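Side-chain contacts in major pilin protein fimA (Silicibacter pomeroyi, PDB 2IMH), which is of unknown function but belongs to the DUF1028 family, with a two-sheet architecture consistent with an Ntn-hydrolase-like fold: residues D69-V74 and L86-L91; N120-G123 and V127-A130; L164-L169 and G191-L196. One frame throughout, in Å; residues are numbered along the deposited sequence. Where two conformers were deposited one is given.

In the fold
The three contacts come one after another along the chain, and each packs a helix against a strand or the loop that follows one. Interaction 1 sets helix 67-76 on strand 85-90 of the four-stranded sheet. Interactions 2 and 3 belong to the six-stranded sheet: one closes the turn from strand 115-120 into helix 126-137, the other lays helix 189-200 on strand 165-172. Centres of interactions 1 and 3 lie about 25 Å apart on opposite sides of the chain's centre, and those of 2 and 3 about 19 Å apart. Helices thus pack on both sheets, as in an alpha-beta-beta-alpha sandwich.

Interaction 1: D69-V74 and L86-L91; sequences DAVNHV and LAAMDL
Leu86 opens the strand side of this contact by sending one methyl, CD2, to the helix, where it meets two valines one turn apart. Its CG lies anti to the backbone N (chi1 -178°), which stretches the side chain away from the strand and into the helix surface. Leu86 CD2 is 4.0 Å from Val74 CG1, with the two side chains running at about a right angle. The same methyl lies 4.2 Å from Val71 CG1, but here the side chains slide past each other in opposite directions. Ala87 points its methyl away from the helix, in keeping with the alternation of a strand, and its backbone bonds to that of Ala43. Ala88 turns back to the helix; its CB sits 3.8 Å from Val71 CG2, so the two branches of Val71 reach successive helix-facing positions of the strand. The small Ala88 suits the nearest backbone approach, 6.9 Å between the CA atoms of Val71 and Ala88. Trp53 of helix 51-62 touches both Val74 and Leu86, while Phe98 of the adjoining strand touches Val71. No hydrogen bond joins the segments, and the touching side chains are buried. Helix and strand run roughly antiparallel, at 145°, with axes 8.7 Å apart. Such apolar packing of a helix layer on an antiparallel sheet is consistent with one face of an alpha-beta-beta-alpha sandwich, as in Ntn hydrolases.

Interaction 2: N120-G123 and V127-A130; sequences NMLG and VLGA
Leu122 swings its CG anti to its carbonyl carbon (chi1 -53°) and Leu128 does the same (chi1 -60°), which brings the two branched ends together at about a right angle. They meet within a tight strand-to-helix connection: after strand 115-120 of the six-stranded sheet a short loop leads into helix 126-137, whose first turn packs against Leu122. A G1 beta bulge marks the strand's exit, with Met121 and Leu122 both facing Ile106; Met121 takes up a left-handed backbone conformation there. Leu122, the second residue of the bulge, points at the helix and divides its methyls between two neighbours. CD2 of Leu122 goes to Val127, lying 3.8 Å from its CG1 as the side chains cross obliquely. Gly123 lies at the margin, its N 4.4 Å from Val127 CG2. The contact is apolar and largely buried, without a hydrogen bond between the segments. Leu3 also touches Leu122, and Phe5 of strand 4-11 touches Val127, so the turn joins the core beside the N-terminal strand. The other methyl of Leu122, CD1, lies over the branch point of Leu128, 3.6 Å from Leu128 CG and nearly broadside to the plane of that residue's two methyls.

Interaction 3: L164-L169 and G191-L196; sequences LSAAML and GALEQL
Leu193 of helix 189-200 sets a single methyl, CD2, on strand 165-172, a helix-on-sheet contact in the six-stranded half of what looks like an alpha-beta-beta-alpha sandwich. The helix follows the hairpin formed by strands 165-172 and 175-182 and comes back across it, running 36° from the direction of strand 165-169 with axes 8.2 Å apart. Side-chain contacts come from the two strand residues that point at the helix. Ala166 CB is 4.0 Å from Leu193 CD2, with 6.6 Å between the CA atoms of the two residues. In one of the two modelled conformers of selenomethionine Met168, CE comes to 4.4 Å of Leu193 CD2, a long contact that may not hold in the other. Further apolar contacts surround the leucine: Leu147 and Leu150 of helix 142-155 touch it, as does Leu180 of the neighbouring strand, and Leu147 also meets Met168. Polar interactions hold the strand in its sheet and do not cross to the helix; Ala166 and Ala167 bond through their backbones to Ile182 and Ala21. Contacts with the backbone complete the set. Because CG of Leu193 is anti to its N (chi1 -172°), the side chain extends far enough for a methyl to reach the main chain between Ala166 and Met168. Ala167 turns its own CB to the far side, and Leu193 CD2 settles 3.8 Å from both its N and its C.

Interaction 1: D69-V74 and L86-L91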
loop_
_atom_site.group_PDB
_atom_site.type_symbol
_atom_site.label_atom_id
_atom_site.label_comp_id
_atom_site.label_asym_id
_atom_site.label_seq_id
_atom_site.Cartn_x
_atom_site.Cartn_y
_atom_site.Cartn_z
ATOM N N ASP A 69 -2.981 16.729 -9.688
ATOM C CA ASP A 69 -2.645 16.857 -11.109
ATOM C C ASP A 69 -2.089 15.579 -11.731
ATOM O O ASP A 69 -2.438 15.232 -12.861
ATOM C CB ASP A 69 -1.673 18.012 -11.309
ATOM C CG ASP A 69 -2.294 19.344 -10.948
ATOM O OD1 ASP A 69 -3.530 19.511 -11.144
ATOM O OD2 ASP A 69 -1.559 20.214 -10.463
ATOM N N ALA A 70 -1.225 14.883 -11.001
ATOM C CA ALA A 70 -0.710 13.588 -11.442
ATOM C C ALA A 70 -1.866 12.603 -11.718
ATOM O O ALA A 70 -1.920 11.963 -12.770
ATOM C CB ALA A 70 0.229 13.030 -10.382
ATOM N N VAL A 71 -2.791 12.489 -10.773
ATOM C CA VAL A 71 -3.927 11.589 -10.934
ATOM C C VAL A 71 -4.794 12.057 -12.112
ATOM O O VAL A 71 -5.199 11.250 -12.951
ATOM C CB VAL A 71 -4.747 11.470 -9.628
ATOM C CG1 VAL A 71 -6.025 10.699 -9.867
ATOM C CG2 VAL A 71 -3.898 10.778 -8.541
ATOM N N ASN A 72 -5.058 13.361 -12.182
ATOM C CA ASN A 72 -5.891 13.877 -13.270
ATOM C C ASN A 72 -5.251 13.675 -14.649
ATOM O O ASN A 72 -5.956 13.301 -15.591
ATOM C CB ASN A 72 -6.308 15.335 -13.007
ATOM C CG ASN A 72 -7.297 15.471 -11.845
ATOM O OD1 ASN A 72 -7.834 14.482 -11.336
ATOM N ND2 ASN A 72 -7.538 16.710 -11.411
ATOM N N HIS A 73 -3.937 13.887 -14.769
ATOM C CA HIS A 73 -3.191 13.682 -16.027
ATOM C C HIS A 73 -3.306 12.249 -16.524
ATOM O O HIS A 73 -3.481 11.985 -17.719
ATOM C CB HIS A 73 -1.690 13.956 -15.841
ATOM C CG HIS A 73 -1.345 15.375 -15.505
ATOM N ND1 HIS A 73 -0.204 15.711 -14.806
ATOM C CD2 HIS A 73 -1.981 16.541 -15.772
ATOM C CE1 HIS A 73 -0.152 17.023 -14.660
ATOM N NE2 HIS A 73 -1.216 17.550 -15.237
ATOM N N VAL A 74 -3.145 11.317 -15.597
ATOM C CA VAL A 74 -3.170 9.913 -15.939
ATOM C C VAL A 74 -4.577 9.467 -16.335
ATOM O O VAL A 74 -4.749 8.797 -17.350
ATOM C CB VAL A 74 -2.629 9.071 -14.768
ATOM C CG1 VAL A 74 -2.932 7.605 -14.966
ATOM C CG2 VAL A 74 -1.154 9.317 -14.637
ATOM N N LEU A 86 -7.957 5.258 -8.802
ATOM C CA LEU A 86 -6.534 5.528 -8.612
ATOM C C LEU A 86 -6.303 6.456 -7.433
ATOM O O LEU A 86 -7.020 7.443 -7.250
ATOM C CB LEU A 86 -5.951 6.181 -9.883
ATOM C CG LEU A 86 -4.438 6.477 -9.863
ATOM C CD1 LEU A 86 -3.645 5.168 -9.754
ATOM C CD2 LEU A 86 -4.006 7.273 -11.101
ATOM N N ALA A 87 -5.299 6.134 -6.626
ATOM C CA ALA A 87 -4.937 6.994 -5.514
ATOM C C ALA A 87 -3.427 7.126 -5.538
ATOM O O ALA A 87 -2.710 6.185 -5.913
ATOM C CB ALA A 87 -5.379 6.390 -4.202
ATOM N N ALA A 88 -2.935 8.296 -5.177
ATOM C CA ALA A 88 -1.492 8.527 -5.217
ATOM C C ALA A 88 -1.118 9.466 -4.107
ATOM O O ALA A 88 -1.878 10.383 -3.786
ATOM C CB ALA A 88 -1.072 9.135 -6.552
HETATM N N MSE A 89 0.075 9.276 -3.552
HETATM C CA MSE A 89 0.519 10.102 -2.445
HETATM C C MSE A 89 1.978 10.458 -2.672
HETATM O O MSE A 89 2.748 9.606 -3.096
HETATM C CB MSE A 89 0.378 9.326 -1.116
HETATM C CG MSE A 89 0.817 10.117 0.097
HETATM SE SE MSE A 89 1.330 8.933 1.575
HETATM C CE MSE A 89 3.004 8.247 0.836
ATOM N N ASP A 90 2.365 11.705 -2.400
ATOM C CA ASP A 90 3.750 12.121 -2.600
ATOM C C ASP A 90 4.579 11.880 -1.348
ATOM O O ASP A 90 4.064 11.364 -0.356
ATOM C CB ASP A 90 3.860 13.573 -3.129
ATOM C CG ASP A 90 3.599 14.653 -2.067
ATOM O OD1 ASP A 90 3.494 14.364 -0.851
ATOM O OD2 ASP A 90 3.514 15.843 -2.495
ATOM N N LEU A 91 5.863 12.246 -1.405
ATOM C CA LEU A 91 6.799 11.894 -0.337
ATOM C C LEU A 91 6.560 12.662 0.952
ATOM O O LEU A 91 7.116 12.298 2.001
ATOM C CB LEU A 91 8.253 12.081 -0.798
ATOM C CG LEU A 91 8.733 11.137 -1.898
ATOM C CD1 LEU A 91 10.117 11.581 -2.363
ATOM C CD2 LEU A 91 8.785 9.669 -1.407
#

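Interaction 2: N120-G123 and V127-A130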
loop_
_atom_site.group_PDB
_atom_site.type_symbol
_atom_site.label_atom_id
_atom_site.label_comp_id
_atom_site.label_asym_id
_atom_site.label_seq_id
_atom_site.Cartn_x
_atom_site.Cartn_y
_atom_site.Cartn_z
ATOM N N ASN A 120 -13.760 0.228 -3.374
ATOM C CA ASN A 120 -14.976 0.079 -4.160
ATOM C C ASN A 120 -15.627 -1.265 -3.847
ATOM O O ASN A 120 -15.020 -2.132 -3.200
ATOM C CB ASN A 120 -14.716 0.249 -5.666
ATOM C CG ASN A 120 -13.747 -0.800 -6.223
ATOM O OD1 ASN A 120 -14.169 -1.857 -6.696
ATOM N ND2 ASN A 120 -12.444 -0.503 -6.171
HETATM N N MSE A 121 -16.873 -1.427 -4.292
HETATM C CA MSE A 121 -17.671 -2.589 -3.908
HETATM C C MSE A 121 -17.722 -2.757 -2.375
HETATM O O MSE A 121 -17.683 -3.878 -1.857
HETATM C CB MSE A 121 -17.135 -3.849 -4.608
HETATM C CG MSE A 121 -17.989 -5.102 -4.456
HETATM SE SE MSE A 121 -19.819 -4.861 -5.072
HETATM C CE MSE A 121 -20.708 -4.565 -3.361
ATOM N N LEU A 122 -17.807 -1.637 -1.659
ATOM C CA LEU A 122 -17.852 -1.627 -0.212
ATOM C C LEU A 122 -19.293 -1.783 0.269
ATOM O O LEU A 122 -20.244 -1.419 -0.442
ATOM C CB LEU A 122 -17.289 -0.305 0.307
ATOM C CG LEU A 122 -15.894 0.116 -0.182
ATOM C CD1 LEU A 122 -15.594 1.539 0.252
ATOM C CD2 LEU A 122 -14.816 -0.843 0.343
ATOM N N GLY A 123 -19.452 -2.296 1.484
ATOM C CA GLY A 123 -20.794 -2.453 2.062
ATOM C C GLY A 123 -21.369 -1.174 2.647
ATOM O O GLY A 123 -22.588 -1.039 2.775
ATOM N N VAL A 127 -16.719 1.855 5.911
ATOM C CA VAL A 127 -15.552 1.001 5.686
ATOM C C VAL A 127 -14.288 1.864 5.591
ATOM O O VAL A 127 -13.305 1.606 6.294
ATOM C CB VAL A 127 -15.731 0.066 4.446
ATOM C CG1 VAL A 127 -14.429 -0.655 4.120
ATOM C CG2 VAL A 127 -16.830 -0.962 4.714
ATOM N N LEU A 128 -14.337 2.913 4.769
ATOM C CA LEU A 128 -13.168 3.792 4.612
ATOM C C LEU A 128 -12.961 4.692 5.825
ATOM O O LEU A 128 -11.826 4.974 6.212
ATOM C CB LEU A 128 -13.255 4.605 3.317
ATOM C CG LEU A 128 -13.307 3.745 2.047
ATOM C CD1 LEU A 128 -13.479 4.631 0.837
ATOM C CD2 LEU A 128 -12.067 2.838 1.881
ATOM N N GLY A 129 -14.061 5.165 6.407
ATOM C CA GLY A 129 -13.999 5.916 7.659
ATOM C C GLY A 129 -13.335 5.099 8.760
ATOM O O GLY A 129 -12.448 5.607 9.458
ATOM N N ALA A 130 -13.750 3.836 8.910
ATOM C CA ALA A 130 -13.203 2.967 9.966
ATOM C C ALA A 130 -11.730 2.682 9.699
ATOM O O ALA A 130 -10.906 2.687 10.624
ATOM C CB ALA A 130 -13.981 1.651 10.071
#

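Interaction 3: L164-L169 and G191-L196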
loop_
_atom_site.group_PDB
_atom_site.type_symbol
_atom_site.label_atom_id
_atom_site.label_comp_id
_atom_site.label_asym_id
_atom_site.label_seq_id
_atom_site.Cartn_x
_atom_site.Cartn_y
_atom_site.Cartn_z
ATOM N N LEU A 164 -9.977 -12.539 -0.143
ATOM C CA LEU A 164 -9.145 -13.660 -0.581
ATOM C C LEU A 164 -7.655 -13.312 -0.668
ATOM O O LEU A 164 -6.812 -14.223 -0.693
ATOM C CB LEU A 164 -9.611 -14.222 -1.933
ATOM C CG LEU A 164 -10.974 -14.917 -1.982
ATOM C CD1 LEU A 164 -11.221 -15.401 -3.418
ATOM C CD2 LEU A 164 -11.028 -16.070 -0.950
ATOM N N SER A 165 -7.325 -12.019 -0.721
ATOM C CA SER A 165 -5.897 -11.617 -0.756
ATOM C C SER A 165 -5.635 -10.330 0.016
ATOM O O SER A 165 -6.529 -9.490 0.191
ATOM C CB SER A 165 -5.393 -11.511 -2.197
ATOM O OG SER A 165 -5.990 -10.413 -2.899
ATOM N N ALA A 166 -4.407 -10.178 0.486
ATOM C CA ALA A 166 -4.003 -8.986 1.224
ATOM C C ALA A 166 -2.527 -8.762 0.955
ATOM O O ALA A 166 -1.795 -9.708 0.632
ATOM C CB ALA A 166 -4.241 -9.171 2.734
ATOM N N ALA A 167 -2.089 -7.507 1.064
ATOM C CA ALA A 167 -0.684 -7.184 0.874
ATOM C C ALA A 167 -0.281 -5.907 1.588
ATOM O O ALA A 167 -1.128 -5.059 1.918
ATOM C CB ALA A 167 -0.367 -7.051 -0.597
HETATM N N MSE A 168 1.030 -5.768 1.758
HETATM C CA MSE A 168 1.620 -4.552 2.296
HETATM C C MSE A 168 2.900 -4.273 1.535
HETATM O O MSE A 168 3.565 -5.200 1.055
HETATM C CB MSE A 168 1.937 -4.699 3.790
HETATM C CG MSE A 168 2.276 -3.387 4.495
HETATM SE SE MSE A 168 2.142 -3.525 6.448
HETATM C CE MSE A 168 0.241 -3.922 6.495
ATOM N N LEU A 169 3.229 -2.991 1.421
ATOM C CA LEU A 169 4.456 -2.586 0.770
ATOM C C LEU A 169 4.983 -1.404 1.564
ATOM O O LEU A 169 4.267 -0.402 1.710
ATOM C CB LEU A 169 4.181 -2.174 -0.679
ATOM C CG LEU A 169 5.391 -1.612 -1.434
ATOM C CD1 LEU A 169 6.424 -2.734 -1.600
ATOM C CD2 LEU A 169 5.015 -0.999 -2.794
ATOM N N GLY A 191 -5.141 -12.038 8.360
ATOM C CA GLY A 191 -4.485 -12.781 9.450
ATOM C C GLY A 191 -3.190 -13.404 8.968
ATOM O O GLY A 191 -2.152 -13.388 9.675
ATOM N N ALA A 192 -3.242 -13.953 7.762
ATOM C CA ALA A 192 -2.064 -14.606 7.199
ATOM C C ALA A 192 -0.970 -13.571 6.915
ATOM O O ALA A 192 0.226 -13.855 7.079
ATOM C CB ALA A 192 -2.427 -15.387 5.948
ATOM N N LEU A 193 -1.391 -12.380 6.478
ATOM C CA LEU A 193 -0.466 -11.263 6.294
ATOM C C LEU A 193 0.218 -10.879 7.591
ATOM O O LEU A 193 1.420 -10.669 7.597
ATOM C CB LEU A 193 -1.179 -10.037 5.715
ATOM C CG LEU A 193 -0.278 -8.866 5.295
ATOM C CD1 LEU A 193 0.764 -9.262 4.258
ATOM C CD2 LEU A 193 -1.174 -7.723 4.759
ATOM N N GLU A 194 -0.537 -10.774 8.678
ATOM C CA GLU A 194 0.081 -10.428 9.956
ATOM C C GLU A 194 1.124 -11.482 10.365
ATOM O O GLU A 194 2.218 -11.142 10.837
ATOM C CB GLU A 194 -0.967 -10.248 11.062
ATOM C CG GLU A 194 -0.336 -9.672 12.328
ATOM C CD GLU A 194 -1.299 -9.512 13.496
ATOM O OE1 GLU A 194 -2.185 -8.631 13.458
ATOM O OE2 GLU A 194 -1.124 -10.249 14.487
ATOM N N GLN A 195 0.795 -12.758 10.177
ATOM C CA GLN A 195 1.747 -13.823 10.511
ATOM C C GLN A 195 3.019 -13.649 9.691
ATOM O O GLN A 195 4.137 -13.783 10.213
ATOM C CB GLN A 195 1.152 -15.194 10.220
ATOM C CG GLN A 195 0.260 -15.758 11.318
ATOM C CD GLN A 195 -0.017 -17.238 11.096
ATOM O OE1 GLN A 195 -0.606 -17.620 10.077
ATOM N NE2 GLN A 195 0.414 -18.082 12.043
ATOM N N LEU A 196 2.845 -13.358 8.402
ATOM C CA LEU A 196 3.993 -13.186 7.515
ATOM C C LEU A 196 4.820 -11.983 7.942
ATOM O O LEU A 196 6.058 -12.029 7.946
ATOM C CB LEU A 196 3.516 -13.029 6.060
ATOM C CG LEU A 196 4.556 -12.664 4.987
ATOM C CD1 LEU A 196 5.705 -13.676 4.920
ATOM C CD2 LEU A 196 3.846 -12.569 3.660
#